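Local coordinates for transmembrane oligosaccharyl transferase (Archaeoglobus fulgidus, PDB 3WAJ), which belongs to the STT3/AglB family of archaeal membrane proteins and binds a zinc ion in its largely helical N-terminal part, at residues V25-L30 / A491-A496; Q153-G158 / H162-A167; F168-A173 / A428-A433. All coordinates share one frame; numbering follows the deposited sequence.

Contact 1 (V25-L30 / A491-A496); sequences VKLRIL and AQSSYA
With chi1 at 165°, Ser493 as modelled carries its OG away from its own backbone N, beside its carbonyl carbon, and toward the main chain of Leu27 in the last turns of helix 19-30, although the exact placing of this hydroxyl is doubtful. The leucine departs from the staggered positions at chi1 (-107°), and its CB and CG lie near the modelled hydroxyl while the branched end runs on toward helix 474-491, where it packs on Tyr486, Ala489 and Asp490. The backbones come close as well: Leu27 CA and Ser493 CA are 5.8 Å apart, the shortest such separation between the two segments.

The carbonyl of Leu27 faces this serine. Its O stands 3.4 Å from Ser493 CB, an ordinary packing distance, but the modelled position of Ser493 OG overlaps it, so no bond is inferred. The helix widens here into a pi-type turn, in which Val25 O accepts from both Ile29 N at 2.8 Å and Leu30 N at 3.2 Å.

Segment 491-496 leaves helix 474-491 in a turn with helical backbone angles, where Ser494 OG makes a weak 3.2 Å hydrogen bond back to Ala491 O. The side-chain amide of Gln492, bonded to Leu379 O and Gly149 N, ties the same turn to other parts of the fold.

The meeting is thus small and buried, bringing the end of the first helix against the turn after helix 474-491. Its polar pairing is undetermined; what can be relied on chemically is van der Waals packing of Ser493 CB against the backbone of Leu27.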
loop_
_atom_site.group_PDB
_atom_site.type_symbol
_atom_site.label_atom_id
_atom_site.label_comp_id
_atom_site.label_asym_id
_atom_site.label_seq_id
_atom_site.Cartn_x
_atom_site.Cartn_y
_atom_site.Cartn_z
ATOM N N VAL A 25 23.149 -6.489 6.361
ATOM C CA VAL A 25 22.794 -5.775 7.579
ATOM C C VAL A 25 23.052 -4.293 7.379
ATOM O O VAL A 25 22.236 -3.456 7.769
ATOM C CB VAL A 25 23.575 -6.274 8.807
ATOM C CG1 VAL A 25 23.250 -5.417 10.036
ATOM C CG2 VAL A 25 23.247 -7.720 9.094
ATOM N N LYS A 26 24.189 -3.979 6.772
ATOM C CA LYS A 26 24.569 -2.592 6.511
ATOM C C LYS A 26 23.491 -1.924 5.674
ATOM O O LYS A 26 23.041 -0.825 5.984
ATOM C CB LYS A 26 25.936 -2.527 5.800
ATOM C CG LYS A 26 26.451 -1.112 5.501
ATOM C CD LYS A 26 26.111 -0.669 4.073
ATOM C CE LYS A 26 26.776 0.652 3.696
ATOM N NZ LYS A 26 26.410 1.789 4.559
ATOM N N LEU A 27 23.065 -2.624 4.628
ATOM C CA LEU A 27 22.025 -2.135 3.724
ATOM C C LEU A 27 20.642 -2.072 4.380
ATOM O O LEU A 27 19.914 -1.102 4.208
ATOM C CB LEU A 27 21.978 -2.996 2.452
ATOM C CG LEU A 27 22.515 -2.379 1.156
ATOM C CD1 LEU A 27 23.680 -1.463 1.436
ATOM C CD2 LEU A 27 22.911 -3.459 0.158
ATOM N N ARG A 28 20.268 -3.081 5.154
ATOM C CA ARG A 28 18.880 -3.140 5.626
ATOM C C ARG A 28 18.594 -2.599 7.025
ATOM O O ARG A 28 17.478 -2.171 7.307
ATOM C CB ARG A 28 18.322 -4.552 5.450
ATOM C CG ARG A 28 18.112 -4.903 4.000
ATOM C CD ARG A 28 18.429 -6.358 3.713
ATOM N NE ARG A 28 18.639 -6.567 2.283
ATOM C CZ ARG A 28 17.837 -7.294 1.527
ATOM N NH1 ARG A 28 16.807 -7.892 2.085
ATOM N NH2 ARG A 28 18.068 -7.439 0.233
ATOM N N ILE A 29 19.600 -2.613 7.891
ATOM C CA ILE A 29 19.431 -2.153 9.267
ATOM C C ILE A 29 20.125 -0.812 9.503
ATOM O O ILE A 29 19.582 0.071 10.168
ATOM C CB ILE A 29 19.943 -3.214 10.264
ATOM C CG1 ILE A 29 19.188 -4.529 10.047
ATOM C CG2 ILE A 29 19.833 -2.729 11.705
ATOM C CD1 ILE A 29 19.248 -5.482 11.216
ATOM N N LEU A 30 21.317 -0.657 8.933
ATOM C CA LEU A 30 22.173 0.509 9.201
ATOM C C LEU A 30 21.873 1.728 8.332
ATOM O O LEU A 30 21.733 2.842 8.835
ATOM C CB LEU A 30 23.648 0.131 9.053
ATOM C CG LEU A 30 24.462 -0.235 10.292
ATOM C CD1 LEU A 30 23.645 -0.969 11.346
ATOM C CD2 LEU A 30 25.669 -1.060 9.871
ATOM N N ALA A 491 22.014 3.416 -2.355
ATOM C CA ALA A 491 21.282 4.672 -2.533
ATOM C C ALA A 491 19.781 4.544 -2.279
ATOM O O ALA A 491 19.131 5.530 -1.942
ATOM C CB ALA A 491 21.519 5.223 -3.909
ATOM N N GLN A 492 19.225 3.348 -2.470
ATOM C CA GLN A 492 17.797 3.134 -2.243
ATOM C C GLN A 492 17.503 2.695 -0.816
ATOM O O GLN A 492 16.373 2.723 -0.380
ATOM C CB GLN A 492 17.264 2.076 -3.202
ATOM C CG GLN A 492 17.247 2.468 -4.656
ATOM C CD GLN A 492 16.807 1.310 -5.539
ATOM O OE1 GLN A 492 16.461 0.236 -5.040
ATOM N NE2 GLN A 492 16.816 1.523 -6.851
ATOM N N SER A 493 18.542 2.281 -0.108
ATOM C CA SER A 493 18.421 1.670 1.203
ATOM C C SER A 493 18.540 2.721 2.297
ATOM O O SER A 493 18.355 2.434 3.484
ATOM C CB SER A 493 19.540 0.641 1.355
ATOM O OG SER A 493 19.706 0.248 2.693
ATOM N N SER A 494 18.845 3.947 1.892
ATOM C CA SER A 494 19.159 4.992 2.857
ATOM C C SER A 494 17.948 5.842 3.250
ATOM O O SER A 494 17.990 6.567 4.242
ATOM C CB SER A 494 20.326 5.853 2.365
ATOM O OG SER A 494 20.118 6.300 1.040
ATOM N N TYR A 495 16.867 5.736 2.486
ATOM C CA TYR A 495 15.621 6.415 2.840
ATOM C C TYR A 495 14.532 5.418 3.233
ATOM O O TYR A 495 14.390 4.370 2.610
ATOM C CB TYR A 495 15.128 7.307 1.688
ATOM C CG TYR A 495 14.682 6.559 0.433
ATOM C CD1 TYR A 495 15.617 6.066 -0.485
ATOM C CD2 TYR A 495 13.324 6.364 0.152
ATOM C CE1 TYR A 495 15.216 5.386 -1.641
ATOM C CE2 TYR A 495 12.912 5.684 -1.004
ATOM C CZ TYR A 495 13.865 5.196 -1.897
ATOM O OH TYR A 495 13.474 4.520 -3.042
ATOM N N ALA A 496 13.763 5.743 4.267
ATOM C CA ALA A 496 12.616 4.923 4.637
ATOM C C ALA A 496 11.335 5.751 4.622
ATOM O O ALA A 496 11.348 6.946 4.925
ATOM C CB ALA A 496 12.823 4.274 5.999
#

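Contact 2 (Q153-G158 / H162-A167); sequences QRSILG and HHIWEA. With ZN (zinc ion), chain B; SO4 (sulfate ion), chain C.
Arg154 crosses over one face of the His163 imidazole, and this is the densely packed part of the contact. The arginine chain is extended from CG to NE, which carries NH1 over the centre of the ring, 3.8 Å above its plane, while CD sits 3.6 Å from His163 CD2. The guanidinium is inclined rather than stacked flat, its plane 35° from that of the ring. His162 CD2 covers the other face of the same imidazole, nearer the rim, so the ring is held between two side chains. A second tight point lies at the start of helix 163-181, where the CD1 methyl of Ile164 presses against Ser155 OG at 3.2 Å.

Rotation of the His163 ring is further fixed from within its own helix: ND1 donates to Glu166 OE1 at 3.0 Å, one turn on, with a bent N-H...O angle of 135° and the carboxylate oxygen tilted out of the ring plane. This leaves NE2 for the zinc ion, 2.2 Å away. Asp161, His162 and His163 form a D-X-H version of the second DXD-type motif of STT3 proteins; its outer residues, with Asp47, make up the protein's zinc site.

Packing gives way to water elsewhere. Between the two backbones, water 1 donates to Arg154 O at 2.6 Å and accepts from Ile164 N at 3.0 Å, bridging the loop to the first turn of the helix. Around the metal, waters 2, 3 and 4 occupy further coordination positions, and waters 2 and 3 also donate to a sulfate ion, probably from the crystallisation liquor. That sulfate takes a hydrogen bond at its O4 from His162 NE2, 2.6 Å away, and is gripped by Arg426 and His81 as well.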
loop_
_atom_site.group_PDB
_atom_site.type_symbol
_atom_site.label_atom_id
_atom_site.label_comp_id
_atom_site.label_asym_id
_atom_site.label_seq_id
_atom_site.Cartn_x
_atom_site.Cartn_y
_atom_site.Cartn_z
ATOM N N GLN A 153 13.493 -2.707 -0.973
ATOM C CA GLN A 153 12.665 -1.689 -0.328
ATOM C C GLN A 153 11.690 -2.287 0.686
ATOM O O GLN A 153 11.417 -1.685 1.716
ATOM C CB GLN A 153 11.935 -0.845 -1.371
ATOM C CG GLN A 153 12.831 0.185 -2.045
ATOM C CD GLN A 153 12.225 0.727 -3.327
ATOM O OE1 GLN A 153 11.117 0.342 -3.718
ATOM N NE2 GLN A 153 12.953 1.620 -3.996
ATOM N N ARG A 154 11.204 -3.491 0.399
ATOM C CA ARG A 154 10.275 -4.202 1.276
ATOM C C ARG A 154 10.956 -5.163 2.253
ATOM O O ARG A 154 10.319 -6.043 2.826
ATOM C CB ARG A 154 9.251 -4.932 0.414
ATOM C CG ARG A 154 8.320 -3.944 -0.237
ATOM C CD ARG A 154 7.419 -4.543 -1.231
ATOM N NE ARG A 154 6.674 -3.461 -1.866
ATOM C CZ ARG A 154 5.679 -3.626 -2.733
ATOM N NH1 ARG A 154 5.293 -4.846 -3.088
ATOM N NH2 ARG A 154 5.070 -2.560 -3.239
ATOM N N SER A 155 12.250 -4.948 2.468
ATOM C CA SER A 155 13.089 -5.883 3.205
ATOM C C SER A 155 14.009 -5.085 4.122
ATOM O O SER A 155 14.930 -5.602 4.757
ATOM C CB SER A 155 13.903 -6.682 2.200
ATOM O OG SER A 155 14.447 -7.828 2.790
ATOM N N ILE A 156 13.722 -3.796 4.165
ATOM C CA ILE A 156 14.472 -2.804 4.914
ATOM C C ILE A 156 13.914 -2.696 6.344
ATOM O O ILE A 156 12.770 -3.096 6.602
ATOM C CB ILE A 156 14.362 -1.448 4.159
ATOM C CG1 ILE A 156 15.727 -0.963 3.730
ATOM C CG2 ILE A 156 13.616 -0.393 4.935
ATOM C CD1 ILE A 156 16.376 -1.914 2.795
ATOM N N LEU A 157 14.729 -2.182 7.268
ATOM C CA LEU A 157 14.286 -1.845 8.626
ATOM C C LEU A 157 12.926 -1.138 8.588
ATOM O O LEU A 157 12.742 -0.161 7.848
ATOM C CB LEU A 157 15.298 -0.887 9.266
ATOM C CG LEU A 157 15.741 -0.908 10.730
ATOM C CD1 LEU A 157 15.900 0.521 11.184
ATOM C CD2 LEU A 157 14.820 -1.681 11.656
ATOM N N GLY A 158 11.968 -1.623 9.373
ATOM C CA GLY A 158 10.698 -0.924 9.485
ATOM C C GLY A 158 9.624 -1.296 8.472
ATOM O O GLY A 158 8.446 -1.041 8.728
ATOM N N HIS A 162 4.653 -8.701 4.439
ATOM C CA HIS A 162 4.856 -10.113 4.158
ATOM C C HIS A 162 5.583 -10.392 2.830
ATOM O O HIS A 162 5.840 -11.552 2.497
ATOM C CB HIS A 162 3.516 -10.863 4.207
ATOM C CG HIS A 162 2.490 -10.333 3.252
ATOM N ND1 HIS A 162 1.240 -9.910 3.661
ATOM C CD2 HIS A 162 2.522 -10.161 1.907
ATOM C CE1 HIS A 162 0.548 -9.499 2.607
ATOM N NE2 HIS A 162 1.307 -9.643 1.533
ATOM N N HIS A 163 5.912 -9.349 2.072
ATOM C CA HIS A 163 6.492 -9.567 0.734
ATOM C C HIS A 163 7.888 -10.203 0.805
ATOM O O HIS A 163 8.254 -11.008 -0.054
ATOM C CB HIS A 163 6.499 -8.281 -0.124
ATOM C CG HIS A 163 5.178 -7.591 -0.192
ATOM N ND1 HIS A 163 4.091 -8.119 -0.875
ATOM C CD2 HIS A 163 4.736 -6.416 0.336
ATOM C CE1 HIS A 163 3.054 -7.306 -0.749
ATOM N NE2 HIS A 163 3.433 -6.261 -0.029
ATOM N N ILE A 164 8.680 -9.847 1.813
ATOM C CA ILE A 164 9.971 -10.512 1.964
ATOM C C ILE A 164 9.741 -11.993 2.236
ATOM O O ILE A 164 10.484 -12.836 1.746
ATOM C CB ILE A 164 10.892 -9.862 3.044
ATOM C CG1 ILE A 164 12.215 -10.636 3.156
ATOM C CG2 ILE A 164 10.208 -9.794 4.400
ATOM C CD1 ILE A 164 13.088 -10.551 1.910
ATOM N N TRP A 165 8.674 -12.312 2.967
ATOM C CA TRP A 165 8.426 -13.697 3.355
ATOM C C TRP A 165 7.820 -14.542 2.251
ATOM O O TRP A 165 7.982 -15.767 2.241
ATOM C CB TRP A 165 7.584 -13.752 4.627
ATOM C CG TRP A 165 8.285 -13.059 5.765
ATOM C CD1 TRP A 165 7.972 -11.845 6.311
ATOM C CD2 TRP A 165 9.433 -13.536 6.473
ATOM N NE1 TRP A 165 8.849 -11.546 7.326
ATOM C CE2 TRP A 165 9.755 -12.569 7.448
ATOM C CE3 TRP A 165 10.214 -14.691 6.383
ATOM C CZ2 TRP A 165 10.839 -12.721 8.330
ATOM C CZ3 TRP A 165 11.285 -14.843 7.254
ATOM C CH2 TRP A 165 11.587 -13.861 8.217
ATOM N N GLU A 166 7.108 -13.898 1.334
ATOM C CA GLU A 166 6.705 -14.571 0.113
ATOM C C GLU A 166 7.969 -15.048 -0.584
ATOM O O GLU A 166 8.087 -16.211 -0.941
ATOM C CB GLU A 166 5.959 -13.617 -0.814
ATOM C CG GLU A 166 4.584 -13.235 -0.371
ATOM C CD GLU A 166 3.967 -12.234 -1.313
ATOM O OE1 GLU A 166 3.736 -11.079 -0.888
ATOM O OE2 GLU A 166 3.737 -12.591 -2.491
ATOM N N ALA A 167 8.923 -14.140 -0.770
ATOM C CA ALA A 167 10.164 -14.507 -1.449
ATOM C C ALA A 167 10.922 -15.590 -0.679
ATOM O O ALA A 167 11.334 -16.603 -1.247
ATOM C CB ALA A 167 11.043 -13.294 -1.684
HETATM ZN ZN ZN B . 2.235 -4.812 1.035
HETATM S S SO4 C . -1.131 -8.096 -0.702
HETATM O O1 SO4 C . -1.309 -7.373 0.564
HETATM O O2 SO4 C . -2.444 -8.580 -1.139
HETATM O O3 SO4 C . -0.569 -7.175 -1.692
HETATM O O4 SO4 C . -0.225 -9.244 -0.567
HETATM O O HOH W 1 8.008 -7.161 3.084
HETATM O O HOH W 2 0.690 -4.734 -0.946
HETATM O O HOH W 3 1.044 -6.280 2.298
HETATM O O HOH W 4 2.161 -2.655 0.823
#

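Contact 3 (F168-A173 / A428-A433); sequences FWQVSA and AYYFAA
Gln170 and Tyr430 meet with their flat ends inclined by 29°, the amide lying at a slant to the phenol ring and close to its CD1 and CE1 atoms. Gln170 CD is 3.8 Å from Tyr430 CE1. The glutamine gets there with its CG anti to the backbone N (chi1 -174°) and an extended chain beyond, a straight reach from helix 163-181 across to helix 429-446. Which end of the amide is oxygen is uncertain, so the pairing is best read as van der Waals contact of the amide with the CD1 and CE1 side of the ring.

The phenol ring is also covered by its neighbour in sequence: Tyr429 CE1 lies 3.4 Å above one face, offset toward the rim. The Tyr430 hydroxyl is engaged beyond the two segments, in a hydrogen bond with Tyr211 OH and a weaker one with Glu166.

At the next residue of helix 163-181, and a turn on from Tyr430, the contact becomes purely aliphatic. Val171 directs its CG2 branch at the CB of Ala433, 3.5 Å away. The backbones are closer here, consistent with the small alanine: Val171 CA and Ala433 CA are 7.4 Å apart, against 8.9 Å between Gln170 CA and Tyr430 CA. Within helix 163-181, Ser172 turns its OG back to Phe168 O at 2.7 Å, so that this carbonyl also serves the hydroxyl in addition to Ser172 N.

The pair is packed into a bundle of membrane helices: helix 405-420 lies against Gln170 and Tyr430 through Met417, helix 121-131 meets Val171 through Pro123 and Leu127, and helix 199-214 packs on Trp169 and Ala173.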
loop_
_atom_site.group_PDB
_atom_site.type_symbol
_atom_site.label_atom_id
_atom_site.label_comp_id
_atom_site.label_asym_id
_atom_site.label_seq_id
_atom_site.Cartn_x
_atom_site.Cartn_y
_atom_site.Cartn_z
ATOM N N PHE A 168 11.077 -15.387 0.622
ATOM C CA PHE A 168 11.845 -16.303 1.454
ATOM C C PHE A 168 11.245 -17.714 1.432
ATOM O O PHE A 168 11.956 -18.684 1.205
ATOM C CB PHE A 168 11.932 -15.761 2.888
ATOM C CG PHE A 168 12.829 -16.563 3.802
ATOM C CD1 PHE A 168 14.087 -16.093 4.137
ATOM C CD2 PHE A 168 12.399 -17.769 4.348
ATOM C CE1 PHE A 168 14.907 -16.810 4.985
ATOM C CE2 PHE A 168 13.217 -18.500 5.189
ATOM C CZ PHE A 168 14.475 -18.018 5.512
ATOM N N TRP A 169 9.947 -17.848 1.671
ATOM C CA TRP A 169 9.377 -19.190 1.708
ATOM C C TRP A 169 9.226 -19.819 0.317
ATOM O O TRP A 169 9.266 -21.044 0.186
ATOM C CB TRP A 169 8.065 -19.233 2.519
ATOM C CG TRP A 169 8.277 -18.888 3.985
ATOM C CD1 TRP A 169 7.778 -17.802 4.660
ATOM C CD2 TRP A 169 9.072 -19.617 4.939
ATOM N NE1 TRP A 169 8.203 -17.821 5.969
ATOM C CE2 TRP A 169 9.001 -18.918 6.166
ATOM C CE3 TRP A 169 9.834 -20.788 4.873
ATOM C CZ2 TRP A 169 9.666 -19.361 7.323
ATOM C CZ3 TRP A 169 10.490 -21.227 6.014
ATOM C CH2 TRP A 169 10.405 -20.513 7.224
ATOM N N GLN A 170 9.063 -19.004 -0.723
ATOM C CA GLN A 170 8.927 -19.569 -2.067
ATOM C C GLN A 170 10.233 -20.228 -2.497
ATOM O O GLN A 170 10.250 -21.392 -2.910
ATOM C CB GLN A 170 8.524 -18.520 -3.103
ATOM C CG GLN A 170 8.227 -19.133 -4.473
ATOM C CD GLN A 170 8.289 -18.119 -5.597
ATOM O OE1 GLN A 170 7.272 -17.781 -6.211
ATOM N NE2 GLN A 170 9.488 -17.625 -5.874
ATOM N N VAL A 171 11.320 -19.465 -2.395
ATOM C CA VAL A 171 12.661 -19.964 -2.679
ATOM C C VAL A 171 12.998 -21.152 -1.777
ATOM O O VAL A 171 13.511 -22.168 -2.246
ATOM C CB VAL A 171 13.708 -18.852 -2.522
ATOM C CG1 VAL A 171 15.110 -19.372 -2.850
ATOM C CG2 VAL A 171 13.356 -17.684 -3.427
ATOM N N SER A 172 12.703 -21.015 -0.487
ATOM C CA SER A 172 12.878 -22.102 0.473
ATOM C C SER A 172 12.151 -23.345 0.017
ATOM O O SER A 172 12.694 -24.442 0.101
ATOM C CB SER A 172 12.352 -21.715 1.863
ATOM O OG SER A 172 13.202 -20.774 2.481
ATOM N N ALA A 173 10.913 -23.174 -0.450
ATOM C CA ALA A 173 10.104 -24.313 -0.866
ATOM C C ALA A 173 10.748 -25.030 -2.056
ATOM O O ALA A 173 10.798 -26.255 -2.087
ATOM C CB ALA A 173 8.682 -23.889 -1.186
ATOM N N ALA A 428 7.298 -7.454 -8.644
ATOM C CA ALA A 428 8.690 -7.379 -9.083
ATOM C C ALA A 428 9.640 -8.132 -8.154
ATOM O O ALA A 428 10.597 -8.757 -8.625
ATOM C CB ALA A 428 9.120 -5.935 -9.233
ATOM N N TYR A 429 9.368 -8.082 -6.846
ATOM C CA TYR A 429 10.249 -8.698 -5.845
ATOM C C TYR A 429 10.490 -10.194 -6.074
ATOM O O TYR A 429 11.509 -10.746 -5.654
ATOM C CB TYR A 429 9.751 -8.433 -4.419
ATOM C CG TYR A 429 8.328 -8.864 -4.156
ATOM C CD1 TYR A 429 8.023 -10.179 -3.836
ATOM C CD2 TYR A 429 7.291 -7.950 -4.199
ATOM C CE1 TYR A 429 6.715 -10.579 -3.592
ATOM C CE2 TYR A 429 5.998 -8.335 -3.953
ATOM C CZ TYR A 429 5.712 -9.656 -3.658
ATOM O OH TYR A 429 4.414 -10.041 -3.413
ATOM N N TYR A 430 9.561 -10.851 -6.756
ATOM C CA TYR A 430 9.740 -12.261 -7.063
ATOM C C TYR A 430 10.878 -12.524 -8.059
ATOM O O TYR A 430 11.417 -13.638 -8.113
ATOM C CB TYR A 430 8.428 -12.855 -7.560
ATOM C CG TYR A 430 7.454 -13.286 -6.472
ATOM C CD1 TYR A 430 7.783 -14.290 -5.578
ATOM C CD2 TYR A 430 6.196 -12.733 -6.385
ATOM C CE1 TYR A 430 6.898 -14.711 -4.613
ATOM C CE2 TYR A 430 5.295 -13.147 -5.422
ATOM C CZ TYR A 430 5.654 -14.140 -4.542
ATOM O OH TYR A 430 4.772 -14.569 -3.579
ATOM N N PHE A 431 11.251 -11.513 -8.844
ATOM C CA PHE A 431 12.322 -11.695 -9.829
ATOM C C PHE A 431 13.694 -11.622 -9.163
ATOM O O PHE A 431 14.686 -12.106 -9.711
ATOM C CB PHE A 431 12.217 -10.671 -10.975
ATOM C CG PHE A 431 11.087 -10.937 -11.938
ATOM C CD1 PHE A 431 10.835 -12.223 -12.398
ATOM C CD2 PHE A 431 10.271 -9.899 -12.380
ATOM C CE1 PHE A 431 9.788 -12.473 -13.283
ATOM C CE2 PHE A 431 9.221 -10.139 -13.265
ATOM C CZ PHE A 431 8.981 -11.425 -13.715
ATOM N N ALA A 432 13.736 -11.024 -7.973
ATOM C CA ALA A 432 14.989 -10.824 -7.255
ATOM C C ALA A 432 15.793 -12.125 -7.111
ATOM O O ALA A 432 16.932 -12.212 -7.565
ATOM C CB ALA A 432 14.718 -10.213 -5.902
ATOM N N ALA A 433 15.192 -13.133 -6.487
ATOM C CA ALA A 433 15.842 -14.431 -6.349
ATOM C C ALA A 433 16.199 -15.014 -7.706
ATOM O O ALA A 433 17.221 -15.681 -7.831
ATOM C CB ALA A 433 14.965 -15.398 -5.583
#

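From the N terminus, helix 19-30 supplies the first half of contact 1, whose partner at 491-496 arrives only after 460 intervening residues. Contacts 2 and 3 both nest inside this long loop and follow one another in series. Contact 2 closes across three residues, bringing the start of helix 163-181 back onto 153-158; contact 3 leaves from the same helix and closes across 254 residues onto helix 429-446. None of the loops cross. Arg28 O probably bonds Leu157 N, linking contacts 1 and 2, and Glu166 probably bonds Tyr429 OH, linking contacts 2 and 3. Contacts 1 and 3 do not touch.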